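Local coordinates for putative uncharacterized protein Smu.1393c (PDB 4L9A) that is an alpha/beta hydrolase of the cariogenic bacterium Streptococcus mutans and probably acts as a carboxylesterase, at residues K133-F138 with E231-I236; Q110-C115 with Q126-S131; S235-E240 with E251-H256. All coordinates share one frame; numbering follows the deposited sequence.

Contact 1. Residues K133-F138 with E231-I236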
ATOM      1  N   LYS A 133     -13.001  10.123  10.338  1.00 48.00           N
ATOM      2  CA  LYS A 133     -13.766   8.953   9.907  1.00 47.14           C
ATOM      3  C   LYS A 133     -13.292   7.736  10.678  1.00 52.12           C
ATOM      4  O   LYS A 133     -12.130   7.675  11.091  1.00 48.75           O
ATOM      5  CB  LYS A 133     -13.646   8.733   8.398  1.00 42.33           C
ATOM      6  CG  LYS A 133     -14.429   9.792   7.604  1.00 44.74           C
ATOM      7  CD  LYS A 133     -14.399   9.579   6.099  1.00 43.85           C
ATOM      8  CE  LYS A 133     -15.145  10.726   5.404  1.00 49.05           C
ATOM      9  NZ  LYS A 133     -15.547  10.418   4.005  1.00 45.51           N
ATOM     10  N   ALA A 134     -14.187   6.772  10.872  1.00 48.97           N
ATOM     11  CA  ALA A 134     -13.897   5.631  11.727  1.00 43.97           C
ATOM     12  C   ALA A 134     -13.190   4.510  10.986  1.00 50.53           C
ATOM     13  O   ALA A 134     -13.703   3.971  10.005  1.00 42.75           O
ATOM     14  CB  ALA A 134     -15.171   5.104  12.378  1.00 43.98           C
ATOM     15  N   CYS A 135     -12.016   4.143  11.483  1.00 51.28           N
ATOM     16  CA  CYS A 135     -11.284   3.018  10.932  1.00 41.13           C
ATOM     17  C   CYS A 135     -11.758   1.716  11.565  1.00 38.99           C
ATOM     18  O   CYS A 135     -11.746   1.574  12.789  1.00 39.89           O
ATOM     19  CB  CYS A 135      -9.791   3.207  11.168  1.00 42.31           C
ATOM     20  SG  CYS A 135      -8.790   1.943  10.402  1.00 35.89           S
ATOM     21  N   LEU A 136     -12.176   0.765  10.739  1.00 37.87           N
ATOM     22  CA  LEU A 136     -12.643  -0.527  11.248  1.00 34.39           C
ATOM     23  C   LEU A 136     -11.572  -1.626  11.237  1.00 34.94           C
ATOM     24  O   LEU A 136     -11.775  -2.698  11.808  1.00 42.66           O
ATOM     25  CB  LEU A 136     -13.847  -1.013  10.449  1.00 41.30           C
ATOM     26  CG  LEU A 136     -15.042  -0.063  10.454  1.00 50.23           C
ATOM     27  CD1 LEU A 136     -16.116  -0.562   9.511  1.00 54.30           C
ATOM     28  CD2 LEU A 136     -15.583   0.090  11.860  1.00 54.05           C
ATOM     29  N   GLY A 137     -10.451  -1.379  10.578  1.00 38.70           N
ATOM     30  CA  GLY A 137      -9.453  -2.420  10.440  1.00 33.51           C
ATOM     31  C   GLY A 137      -8.278  -2.019   9.581  1.00 36.16           C
ATOM     32  O   GLY A 137      -8.383  -1.156   8.700  1.00 32.69           O
ATOM     33  N   PHE A 138      -7.146  -2.659   9.843  1.00 26.84           N
ATOM     34  CA  PHE A 138      -5.954  -2.493   9.025  1.00 29.49           C
ATOM     35  C   PHE A 138      -5.594  -3.836   8.409  1.00 28.07           C
ATOM     36  O   PHE A 138      -5.569  -4.846   9.104  1.00 27.07           O
ATOM     37  CB  PHE A 138      -4.791  -1.977   9.874  1.00 29.13           C
ATOM     38  CG  PHE A 138      -3.484  -1.899   9.126  1.00 28.52           C
ATOM     39  CD1 PHE A 138      -3.250  -0.877   8.216  1.00 24.45           C
ATOM     40  CD2 PHE A 138      -2.488  -2.847   9.345  1.00 27.99           C
ATOM     41  CE1 PHE A 138      -2.049  -0.797   7.520  1.00 23.59           C
ATOM     42  CE2 PHE A 138      -1.295  -2.781   8.659  1.00 24.33           C
ATOM     43  CZ  PHE A 138      -1.069  -1.754   7.739  1.00 25.55           C
ATOM     44  N   GLU A 231      -5.109   0.138  19.978  1.00 41.75           N
ATOM     45  CA  GLU A 231      -5.604  -1.144  20.461  1.00 48.64           C
ATOM     46  C   GLU A 231      -7.048  -1.383  20.018  1.00 48.89           C
ATOM     47  O   GLU A 231      -7.498  -2.527  19.939  1.00 44.38           O
ATOM     48  CB  GLU A 231      -5.492  -1.214  21.989  1.00 50.82           C
ATOM     49  CG  GLU A 231      -4.052  -1.202  22.496  1.00 51.98           C
ATOM     50  CD  GLU A 231      -3.302  -2.478  22.150  1.00 58.22           C
ATOM     51  OE1 GLU A 231      -3.969  -3.514  21.935  1.00 58.58           O
ATOM     52  OE2 GLU A 231      -2.049  -2.449  22.100  1.00 56.68           O
ATOM     53  N   LYS A 232      -7.757  -0.298  19.710  1.00 43.97           N
ATOM     54  CA  LYS A 232      -9.171  -0.363  19.330  1.00 47.73           C
ATOM     55  C   LYS A 232      -9.407  -0.805  17.884  1.00 41.04           C
ATOM     56  O   LYS A 232     -10.538  -1.093  17.493  1.00 46.70           O
ATOM     57  CB  LYS A 232      -9.848   0.994  19.564  1.00 54.51           C
ATOM     58  CG  LYS A 232      -9.656   1.568  20.966  1.00 68.08           C
ATOM     59  CD  LYS A 232     -10.260   2.967  21.078  1.00 77.61           C
ATOM     60  CE  LYS A 232      -9.770   3.702  22.323  1.00 79.72           C
ATOM     61  NZ  LYS A 232     -10.211   5.128  22.313  1.00 82.44           N
ATOM     62  N   ILE A 233      -8.349  -0.844  17.086  1.00 39.29           N
ATOM     63  CA  ILE A 233      -8.487  -1.209  15.681  1.00 34.67           C
ATOM     64  C   ILE A 233      -7.851  -2.561  15.398  1.00 35.53           C
ATOM     65  O   ILE A 233      -6.657  -2.734  15.621  1.00 38.07           O
ATOM     66  CB  ILE A 233      -7.793  -0.179  14.770  1.00 34.60           C
ATOM     67  CG1 ILE A 233      -8.463   1.197  14.895  1.00 38.94           C
ATOM     68  CG2 ILE A 233      -7.796  -0.660  13.323  1.00 29.55           C
ATOM     69  CD1 ILE A 233      -7.692   2.291  14.174  1.00 39.60           C
ATOM     70  N   PRO A 234      -8.636  -3.512  14.868  1.00 39.13           N
ATOM     71  CA  PRO A 234      -8.057  -4.814  14.519  1.00 37.48           C
ATOM     72  C   PRO A 234      -7.086  -4.693  13.358  1.00 36.44           C
ATOM     73  O   PRO A 234      -7.297  -3.896  12.433  1.00 31.45           O
ATOM     74  CB  PRO A 234      -9.269  -5.663  14.110  1.00 36.04           C
ATOM     75  CG  PRO A 234     -10.459  -4.763  14.152  1.00 38.26           C
ATOM     76  CD  PRO A 234     -10.015  -3.359  14.384  1.00 41.49           C
ATOM     77  N   SER A 235      -6.028  -5.493  13.415  1.00 29.64           N
ATOM     78  CA  SER A 235      -4.985  -5.488  12.407  1.00 31.59           C
ATOM     79  C   SER A 235      -4.772  -6.901  11.898  1.00 31.94           C
ATOM     80  O   SER A 235      -4.534  -7.818  12.687  1.00 29.95           O
ATOM     81  CB  SER A 235      -3.683  -4.966  13.015  1.00 30.48           C
ATOM     82  OG  SER A 235      -2.647  -4.926  12.054  1.00 25.07           O
ATOM     83  N   ILE A 236      -4.856  -7.087  10.584  1.00 28.01           N
ATOM     84  CA  ILE A 236      -4.500  -8.374  10.001  1.00 25.62           C
ATOM     85  C   ILE A 236      -3.259  -8.167   9.140  1.00 30.21           C
ATOM     86  O   ILE A 236      -3.306  -7.466   8.121  1.00 25.79           O
ATOM     87  CB  ILE A 236      -5.621  -8.981   9.136  1.00 32.75           C
ATOM     88  CG1 ILE A 236      -6.973  -8.946   9.859  1.00 36.55           C
ATOM     89  CG2 ILE A 236      -5.260 -10.416   8.760  1.00 28.39           C
ATOM     90  CD1 ILE A 236      -7.063  -9.896  11.008  1.00 43.68           C
TER

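Contact 2. Residues Q110-C115 with Q126-S131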
ATOM      1  N   GLN A 110     -18.409   6.809   5.616  1.00 40.57           N
ATOM      2  CA  GLN A 110     -18.232   7.264   6.990  1.00 46.06           C
ATOM      3  C   GLN A 110     -17.252   6.384   7.785  1.00 47.89           C
ATOM      4  O   GLN A 110     -16.653   6.834   8.761  1.00 49.12           O
ATOM      5  CB  GLN A 110     -19.577   7.397   7.709  1.00 48.56           C
ATOM      6  CG  GLN A 110     -20.329   8.671   7.332  1.00 58.13           C
ATOM      7  CD  GLN A 110     -19.439   9.905   7.407  1.00 72.16           C
ATOM      8  OE1 GLN A 110     -18.596  10.020   8.298  1.00 83.04           O
ATOM      9  NE2 GLN A 110     -19.606  10.820   6.456  1.00 76.92           N
ATOM     10  N   SER A 111     -17.093   5.137   7.359  1.00 44.92           N
ATOM     11  CA  SER A 111     -16.099   4.247   7.970  1.00 45.07           C
ATOM     12  C   SER A 111     -15.249   3.569   6.895  1.00 45.92           C
ATOM     13  O   SER A 111     -15.647   3.496   5.723  1.00 40.48           O
ATOM     14  CB  SER A 111     -16.779   3.206   8.851  1.00 48.17           C
ATOM     15  OG  SER A 111     -17.668   2.416   8.083  1.00 51.41           O
ATOM     16  N   TYR A 112     -14.072   3.083   7.282  1.00 39.97           N
ATOM     17  CA  TYR A 112     -13.173   2.488   6.308  1.00 35.52           C
ATOM     18  C   TYR A 112     -12.252   1.432   6.909  1.00 38.55           C
ATOM     19  O   TYR A 112     -12.078   1.350   8.129  1.00 36.09           O
ATOM     20  CB  TYR A 112     -12.320   3.578   5.665  1.00 28.90           C
ATOM     21  CG  TYR A 112     -11.335   4.205   6.622  1.00 33.12           C
ATOM     22  CD1 TYR A 112     -11.747   5.150   7.559  1.00 37.70           C
ATOM     23  CD2 TYR A 112      -9.999   3.846   6.599  1.00 27.79           C
ATOM     24  CE1 TYR A 112     -10.843   5.729   8.444  1.00 38.57           C
ATOM     25  CE2 TYR A 112      -9.082   4.413   7.477  1.00 29.04           C
ATOM     26  CZ  TYR A 112      -9.509   5.351   8.398  1.00 40.44           C
ATOM     27  OH  TYR A 112      -8.596   5.914   9.266  1.00 37.86           O
ATOM     28  N   LEU A 113     -11.679   0.623   6.028  1.00 38.85           N
ATOM     29  CA  LEU A 113     -10.530  -0.212   6.362  1.00 39.29           C
ATOM     30  C   LEU A 113      -9.413   0.186   5.417  1.00 36.45           C
ATOM     31  O   LEU A 113      -9.655   0.489   4.249  1.00 33.43           O
ATOM     32  CB  LEU A 113     -10.847  -1.697   6.192  1.00 37.03           C
ATOM     33  CG  LEU A 113     -11.762  -2.334   7.238  1.00 42.29           C
ATOM     34  CD1 LEU A 113     -13.216  -2.059   6.898  1.00 41.83           C
ATOM     35  CD2 LEU A 113     -11.502  -3.832   7.311  1.00 42.26           C
ATOM     36  N   LEU A 114      -8.196   0.224   5.939  1.00 29.81           N
ATOM     37  CA  LEU A 114      -7.021   0.502   5.131  1.00 25.36           C
ATOM     38  C   LEU A 114      -6.371  -0.814   4.734  1.00 27.55           C
ATOM     39  O   LEU A 114      -6.183  -1.694   5.577  1.00 28.62           O
ATOM     40  CB  LEU A 114      -6.022   1.330   5.933  1.00 31.67           C
ATOM     41  CG  LEU A 114      -6.126   2.840   5.751  1.00 36.50           C
ATOM     42  CD1 LEU A 114      -5.375   3.585   6.854  1.00 32.12           C
ATOM     43  CD2 LEU A 114      -5.615   3.216   4.366  1.00 36.90           C
ATOM     44  N   CYS A 115      -6.027  -0.944   3.456  1.00 23.90           N
ATOM     45  CA  CYS A 115      -5.307  -2.112   2.963  1.00 24.64           C
ATOM     46  C   CYS A 115      -4.078  -1.593   2.245  1.00 28.34           C
ATOM     47  O   CYS A 115      -4.188  -0.857   1.267  1.00 27.38           O
ATOM     48  CB  CYS A 115      -6.183  -2.935   2.005  1.00 26.71           C
ATOM     49  SG  CYS A 115      -5.362  -4.422   1.297  1.00 28.01           S
ATOM     50  N   GLN A 126      -0.549   6.990  10.341  1.00 30.80           N
ATOM     51  CA  GLN A 126      -0.928   8.372  10.657  1.00 32.99           C
ATOM     52  C   GLN A 126      -2.395   8.625  10.339  1.00 29.01           C
ATOM     53  O   GLN A 126      -3.093   9.276  11.102  1.00 30.95           O
ATOM     54  CB  GLN A 126      -0.047   9.363   9.892  1.00 31.40           C
ATOM     55  CG  GLN A 126       1.436   9.082  10.030  1.00 40.39           C
ATOM     56  CD  GLN A 126       1.921   9.238  11.457  1.00 52.34           C
ATOM     57  OE1 GLN A 126       1.273   9.894  12.271  1.00 56.67           O
ATOM     58  NE2 GLN A 126       3.070   8.641  11.766  1.00 49.89           N
ATOM     59  N   ILE A 127      -2.853   8.105   9.205  1.00 31.46           N
ATOM     60  CA  ILE A 127      -4.250   8.228   8.800  1.00 31.27           C
ATOM     61  C   ILE A 127      -5.210   7.706   9.875  1.00 32.46           C
ATOM     62  O   ILE A 127      -6.163   8.380  10.266  1.00 30.51           O
ATOM     63  CB  ILE A 127      -4.491   7.479   7.467  1.00 32.29           C
ATOM     64  CG1 ILE A 127      -3.666   8.119   6.347  1.00 27.47           C
ATOM     65  CG2 ILE A 127      -5.976   7.461   7.116  1.00 24.01           C
ATOM     66  CD1 ILE A 127      -3.543   7.265   5.105  1.00 30.08           C
HETATM   67  N   MSE A 128      -4.960   6.500  10.365  1.00 33.58           N
HETATM   68  CA  MSE A 128      -5.848   5.907  11.357  1.00 34.27           C
HETATM   69  C   MSE A 128      -5.804   6.688  12.668  1.00 38.77           C
HETATM   70  O   MSE A 128      -6.790   6.755  13.392  1.00 39.23           O
HETATM   71  CB  MSE A 128      -5.495   4.434  11.587  1.00 34.84           C
HETATM   72  CG  MSE A 128      -5.636   3.578  10.332  1.00 37.01           C
HETATM   73 SE   MSE A 128      -5.288   1.656  10.675  1.00 45.98          SE
HETATM   74  CE  MSE A 128      -3.326   1.703  10.753  1.00 36.05           C
ATOM     75  N   ASN A 129      -4.659   7.288  12.962  1.00 36.00           N
ATOM     76  CA  ASN A 129      -4.501   8.081  14.177  1.00 41.86           C
ATOM     77  C   ASN A 129      -5.123   9.482  14.061  1.00 43.20           C
ATOM     78  O   ASN A 129      -5.467  10.097  15.071  1.00 46.32           O
ATOM     79  CB  ASN A 129      -3.010   8.147  14.550  1.00 44.60           C
ATOM     80  CG  ASN A 129      -2.740   8.954  15.803  1.00 52.65           C
ATOM     81  OD1 ASN A 129      -3.108   8.556  16.911  1.00 54.35           O
ATOM     82  ND2 ASN A 129      -2.063  10.084  15.639  1.00 57.70           N
ATOM     83  N   GLN A 130      -5.301   9.981  12.836  1.00 44.04           N
ATOM     84  CA  GLN A 130      -5.738  11.373  12.656  1.00 41.52           C
ATOM     85  C   GLN A 130      -7.127  11.571  12.042  1.00 48.11           C
ATOM     86  O   GLN A 130      -7.722  12.638  12.199  1.00 48.54           O
ATOM     87  CB  GLN A 130      -4.734  12.148  11.803  1.00 45.11           C
ATOM     88  CG  GLN A 130      -3.314  12.172  12.320  1.00 51.10           C
ATOM     89  CD  GLN A 130      -2.396  12.928  11.385  1.00 55.60           C
ATOM     90  OE1 GLN A 130      -2.808  13.908  10.750  1.00 53.11           O
ATOM     91  NE2 GLN A 130      -1.150  12.474  11.279  1.00 55.68           N
ATOM     92  N   SER A 131      -7.627  10.569  11.325  1.00 45.85           N
ATOM     93  CA  SER A 131      -8.876  10.707  10.571  1.00 44.42           C
ATOM     94  C   SER A 131     -10.094  10.763  11.474  1.00 50.23           C
ATOM     95  O   SER A 131     -10.231   9.949  12.384  1.00 46.36           O
ATOM     96  CB  SER A 131      -9.049   9.529   9.624  1.00 49.35           C
ATOM     97  OG  SER A 131      -9.183   8.320  10.360  1.00 57.22           O
TER

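Contact 3. Residues S235-E240 with E251-H256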
ATOM      1  N   SER A 235      -6.028  -5.493  13.415  1.00 29.64           N
ATOM      2  CA  SER A 235      -4.985  -5.488  12.407  1.00 31.59           C
ATOM      3  C   SER A 235      -4.772  -6.901  11.898  1.00 31.94           C
ATOM      4  O   SER A 235      -4.534  -7.818  12.687  1.00 29.95           O
ATOM      5  CB  SER A 235      -3.683  -4.966  13.015  1.00 30.48           C
ATOM      6  OG  SER A 235      -2.647  -4.926  12.054  1.00 25.07           O
ATOM      7  N   ILE A 236      -4.856  -7.087  10.584  1.00 28.01           N
ATOM      8  CA  ILE A 236      -4.500  -8.374  10.001  1.00 25.62           C
ATOM      9  C   ILE A 236      -3.259  -8.167   9.140  1.00 30.21           C
ATOM     10  O   ILE A 236      -3.306  -7.466   8.121  1.00 25.79           O
ATOM     11  CB  ILE A 236      -5.621  -8.981   9.136  1.00 32.75           C
ATOM     12  CG1 ILE A 236      -6.973  -8.946   9.859  1.00 36.55           C
ATOM     13  CG2 ILE A 236      -5.260 -10.416   8.760  1.00 28.39           C
ATOM     14  CD1 ILE A 236      -7.063  -9.896  11.008  1.00 43.68           C
ATOM     15  N   VAL A 237      -2.142  -8.746   9.565  1.00 26.36           N
ATOM     16  CA  VAL A 237      -0.883  -8.585   8.838  1.00 22.47           C
ATOM     17  C   VAL A 237      -0.486  -9.911   8.190  1.00 29.05           C
ATOM     18  O   VAL A 237      -0.558 -10.971   8.827  1.00 29.43           O
ATOM     19  CB  VAL A 237       0.235  -8.057   9.771  1.00 30.76           C
ATOM     20  CG1 VAL A 237       1.612  -8.098   9.096  1.00 20.24           C
ATOM     21  CG2 VAL A 237      -0.098  -6.649  10.228  1.00 25.74           C
ATOM     22  N   PHE A 238      -0.104  -9.844   6.917  1.00 24.98           N
ATOM     23  CA  PHE A 238       0.388 -10.997   6.171  1.00 22.11           C
ATOM     24  C   PHE A 238       1.847 -10.771   5.837  1.00 23.92           C
ATOM     25  O   PHE A 238       2.229  -9.697   5.370  1.00 26.73           O
ATOM     26  CB  PHE A 238      -0.382 -11.175   4.844  1.00 20.74           C
ATOM     27  CG  PHE A 238      -1.834 -11.509   5.021  1.00 28.99           C
ATOM     28  CD1 PHE A 238      -2.755 -10.516   5.337  1.00 29.59           C
ATOM     29  CD2 PHE A 238      -2.283 -12.807   4.854  1.00 31.69           C
ATOM     30  CE1 PHE A 238      -4.105 -10.817   5.500  1.00 32.27           C
ATOM     31  CE2 PHE A 238      -3.629 -13.119   5.015  1.00 29.04           C
ATOM     32  CZ  PHE A 238      -4.538 -12.127   5.344  1.00 33.10           C
ATOM     33  N   SER A 239       2.657 -11.802   6.031  1.00 23.56           N
ATOM     34  CA  SER A 239       4.078 -11.703   5.783  1.00 24.90           C
ATOM     35  C   SER A 239       4.661 -13.078   5.499  1.00 29.45           C
ATOM     36  O   SER A 239       4.141 -14.092   5.962  1.00 29.49           O
ATOM     37  CB  SER A 239       4.767 -11.108   7.013  1.00 31.69           C
ATOM     38  OG  SER A 239       6.142 -11.444   7.039  1.00 42.57           O
ATOM     39  N   GLU A 240       5.756 -13.104   4.752  1.00 26.67           N
ATOM     40  CA  GLU A 240       6.540 -14.323   4.610  1.00 32.16           C
ATOM     41  C   GLU A 240       6.995 -14.790   5.998  1.00 31.74           C
ATOM     42  O   GLU A 240       7.243 -13.965   6.880  1.00 25.89           O
ATOM     43  CB  GLU A 240       7.737 -14.070   3.685  1.00 26.71           C
ATOM     44  CG  GLU A 240       7.327 -13.689   2.249  1.00 33.34           C
ATOM     45  CD  GLU A 240       8.496 -13.174   1.425  1.00 37.09           C
ATOM     46  OE1 GLU A 240       9.195 -13.990   0.804  1.00 40.79           O
ATOM     47  OE2 GLU A 240       8.727 -11.948   1.417  1.00 46.68           O
ATOM     48  N   GLU A 251       4.947  -2.127  15.186  1.00 34.45           N
ATOM     49  CA  GLU A 251       3.911  -1.132  15.380  1.00 36.76           C
ATOM     50  C   GLU A 251       2.596  -1.503  14.682  1.00 31.47           C
ATOM     51  O   GLU A 251       1.591  -0.797  14.841  1.00 36.53           O
ATOM     52  CB  GLU A 251       4.404   0.212  14.828  1.00 36.21           C
ATOM     53  CG  GLU A 251       4.845   0.153  13.355  1.00 31.68           C
ATOM     54  CD  GLU A 251       6.310  -0.282  13.186  1.00 35.97           C
ATOM     55  OE1 GLU A 251       6.824  -1.045  14.030  1.00 36.82           O
ATOM     56  OE2 GLU A 251       6.954   0.165  12.220  1.00 37.84           O
ATOM     57  N   TYR A 252       2.599  -2.570  13.884  1.00 25.19           N
ATOM     58  CA  TYR A 252       1.391  -2.945  13.130  1.00 25.80           C
ATOM     59  C   TYR A 252       0.503  -3.933  13.891  1.00 32.11           C
ATOM     60  O   TYR A 252      -0.644  -4.181  13.511  1.00 33.41           O
ATOM     61  CB  TYR A 252       1.739  -3.499  11.747  1.00 25.49           C
ATOM     62  CG  TYR A 252       2.390  -2.482  10.837  1.00 22.57           C
ATOM     63  CD1 TYR A 252       1.669  -1.384  10.359  1.00 21.97           C
ATOM     64  CD2 TYR A 252       3.727  -2.595  10.479  1.00 25.73           C
ATOM     65  CE1 TYR A 252       2.263  -0.438   9.535  1.00 27.25           C
ATOM     66  CE2 TYR A 252       4.335  -1.653   9.656  1.00 25.42           C
ATOM     67  CZ  TYR A 252       3.590  -0.574   9.184  1.00 27.34           C
ATOM     68  OH  TYR A 252       4.166   0.377   8.370  1.00 27.14           O
ATOM     69  N   LEU A 253       1.037  -4.490  14.970  1.00 26.29           N
ATOM     70  CA  LEU A 253       0.280  -5.443  15.776  1.00 34.03           C
ATOM     71  C   LEU A 253      -0.130  -4.852  17.119  1.00 37.20           C
ATOM     72  O   LEU A 253       0.519  -3.954  17.644  1.00 47.28           O
ATOM     73  CB  LEU A 253       1.054  -6.756  15.961  1.00 35.01           C
ATOM     74  CG  LEU A 253       1.099  -7.655  14.719  1.00 42.28           C
ATOM     75  CD1 LEU A 253       1.895  -8.936  14.969  1.00 41.46           C
ATOM     76  CD2 LEU A 253      -0.307  -7.992  14.256  1.00 43.59           C
ATOM     77  N   ASN A 254      -1.232  -5.361  17.654  1.00 35.59           N
ATOM     78  CA  ASN A 254      -1.737  -4.941  18.943  1.00 34.00           C
ATOM     79  C   ASN A 254      -2.430  -6.136  19.563  1.00 33.88           C
ATOM     80  O   ASN A 254      -2.315  -7.252  19.046  1.00 35.24           O
ATOM     81  CB  ASN A 254      -2.705  -3.752  18.803  1.00 32.09           C
ATOM     82  CG  ASN A 254      -3.897  -4.065  17.909  1.00 42.68           C
ATOM     83  OD1 ASN A 254      -4.309  -5.220  17.773  1.00 40.29           O
ATOM     84  ND2 ASN A 254      -4.464  -3.026  17.298  1.00 40.05           N
ATOM     85  N   LYS A 255      -3.160  -5.907  20.647  1.00 35.75           N
ATOM     86  CA  LYS A 255      -3.745  -7.005  21.408  1.00 42.84           C
ATOM     87  C   LYS A 255      -5.220  -7.252  21.121  1.00 44.64           C
ATOM     88  O   LYS A 255      -5.865  -8.019  21.824  1.00 38.97           O
ATOM     89  CB  LYS A 255      -3.515  -6.786  22.902  1.00 47.38           C
ATOM     90  CG  LYS A 255      -2.084  -7.052  23.316  1.00 52.80           C
ATOM     91  CD  LYS A 255      -1.616  -6.053  24.359  1.00 67.79           C
ATOM     92  CE  LYS A 255      -0.199  -6.368  24.809  1.00 73.71           C
ATOM     93  NZ  LYS A 255      -0.114  -7.721  25.427  1.00 78.58           N
ATOM     94  N   HIS A 256      -5.746  -6.623  20.074  1.00 41.74           N
ATOM     95  CA  HIS A 256      -7.156  -6.787  19.725  1.00 44.96           C
ATOM     96  C   HIS A 256      -7.466  -8.269  19.523  1.00 37.73           C
ATOM     97  O   HIS A 256      -6.661  -8.993  18.946  1.00 35.52           O
ATOM     98  CB  HIS A 256      -7.486  -5.998  18.455  1.00 42.33           C
ATOM     99  CG  HIS A 256      -8.951  -5.767  18.247  1.00 43.17           C
ATOM    100  ND1 HIS A 256      -9.829  -6.779  17.922  1.00 42.42           N
ATOM    101  CD2 HIS A 256      -9.688  -4.630  18.295  1.00 40.26           C
ATOM    102  CE1 HIS A 256     -11.044  -6.278  17.786  1.00 45.68           C
ATOM    103  NE2 HIS A 256     -10.986  -4.976  18.003  1.00 42.70           N
TER

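Contact 1. Residues K133-F138 with E231-I236
Phe138 and Ser235 form a parallel beta bridge, their CA atoms 4.6 Å apart. The touching parts of 133-138 and 231-236 run in nearly the same direction, 25° apart. The Phe138 backbone is bonded on both sides of the bridge. Its N donates to Pro234 O at 2.9 Å. Its O accepts from Ile236 N at 2.8 Å. Gly137 CA adds a CA-H...O contact to Pro234 O.

This is where strand 235-239 joins strand 134-141 in the parallel part of the alpha/beta hydrolase sheet. Residues 231-234 are loop, and here Ile233 and Pro234 also make side-chain contacts. Ile233 puts its CD1 3.8 Å from Cys135 CB, while its CG2 sits 3.8 Å from Gly137 CA. The CG2 branch is anti to the backbone N and CG1 lies beside that N (chi1 -64°), which splits the two branches between Cys135 and Gly137. The Pro234 ring meets the backbone of Leu136, with CD 3.2 Å from Leu136 O. Phe138 and Ser235 point to the same face of the sheet. Ser235 OG lies at the edge of the Phe138 ring, 3.4 Å from CD2, and donates its hydrogen bond to Tyr252 O.

Contact 2. Residues Q110-C115 with Q126-S131
Tyr112 and Ser131 both hold their side chains between the backbone N and the carbonyl carbon, with chi1 of 68° and 64°. These torsions bring the two hydroxyls together. Tyr112 OH and Ser131 OG are hydrogen bonded at 2.7 Å, and either could be the donor. The serine oxygen sits at the edge of the tyrosine ring, near its plane.

Ser131 is the first residue to leave helical geometry after helix 120-130. Its OG also lies 3.0 Å from Ile127 O and is hydrogen bonded to Lys133 O. Ile127 O already accepts from the backbone N atoms of Gln130 and Ser131.

Two residues further along the strand, Leu114 also points toward the helix. Its CD1 meets CG of Met128, a selenomethionine here, at 3.5 Å, tighter than usual van der Waals contact, and Ile127 CG2 at 3.9 Å. Both helix side chains pass Leu114 at a slant. Ile127 CG2 is also 3.7 Å from Tyr112 OH.

Strand 111-117 and helix 120-130 are the first two elements of a beta-alpha-beta unit that ends in strand 134-141. Their short axes run nearly antiparallel at 162° and approach to 10.3 Å. In alpha/beta hydrolases the sharp turn between this strand and helix is the nucleophile elbow, as is probably the case here. Phe104 of helix 93-106 meets the Tyr112 ring edge-to-face. The buried tyrosine hydroxyl thus finds a polar partner at the helix end, while Leu114, Ile127 and Met128 make an apolar layer beside it.

Contact 3. Residues S235-E240 with E251-H256
The Tyr252 ring has Glu251 CG over one face, 4.1 Å above the plane and offset toward the rim. Phe138 of the neighbouring strand also meets this ring, with the two planes at about 10°. The phenol oxygen is turned away from strand 235-239 and bonds to Thr144 O. What Tyr252 offers the strand is therefore its CB and its backbone carbonyl.

Ser235 OG donates to Tyr252 O at 2.6 Å. The hydroxyl approaches almost head-on to the carbonyl, with a C=O...OG angle of 162°. Having OG anti to the backbone N (chi1 -179°) aims it at the loop.

Val237, two residues further on, points to the same loop. Its CG2 touches Tyr252 CB at 4.0 Å, and the two side chains cross at about a right angle. The same methyl group lies 4.3 Å from Leu253 CD2. Leu253 also packs on Leu261 of strand 260-263.

Residues 251-256 lie in the loop between helix 244-248 and strand 260-263. They fold back over the face of strand 235-239 that carries Ser235 and Val237. Further along, Asn254 OD1 accepts from His256 N at 3.1 Å in an Asx turn, with the donor above the carbonyl plane. The short Ser235 bond ties the loop backbone to the strand, with apolar contacts of Val237 beside it, and a bond from Asn254 ND2 to Ile233 O holds the loop a little further along.

All three contacts belong to one mixed sheet of the alpha/beta hydrolase fold, where strands 111-117, 134-141, 235-239 and 260-263 lie side by side. Contact 2 comes first along the chain and packs helix 120-130 on the sheet. Contact 1 joins the next strand to one reached only after about 90 residues, roughly half of them helical, consistent with the cap inserted here in many alpha/beta hydrolases. Contact 3 shares Ser235 and Ile236 with it and adds the loop before the last strand. Centres of contacts 1 and 2 are about 8 Å apart, of 1 and 3 about 11 Å, of 2 and 3 about 15 Å. Contact 1 touches both others, so the three form a continuous buried patch.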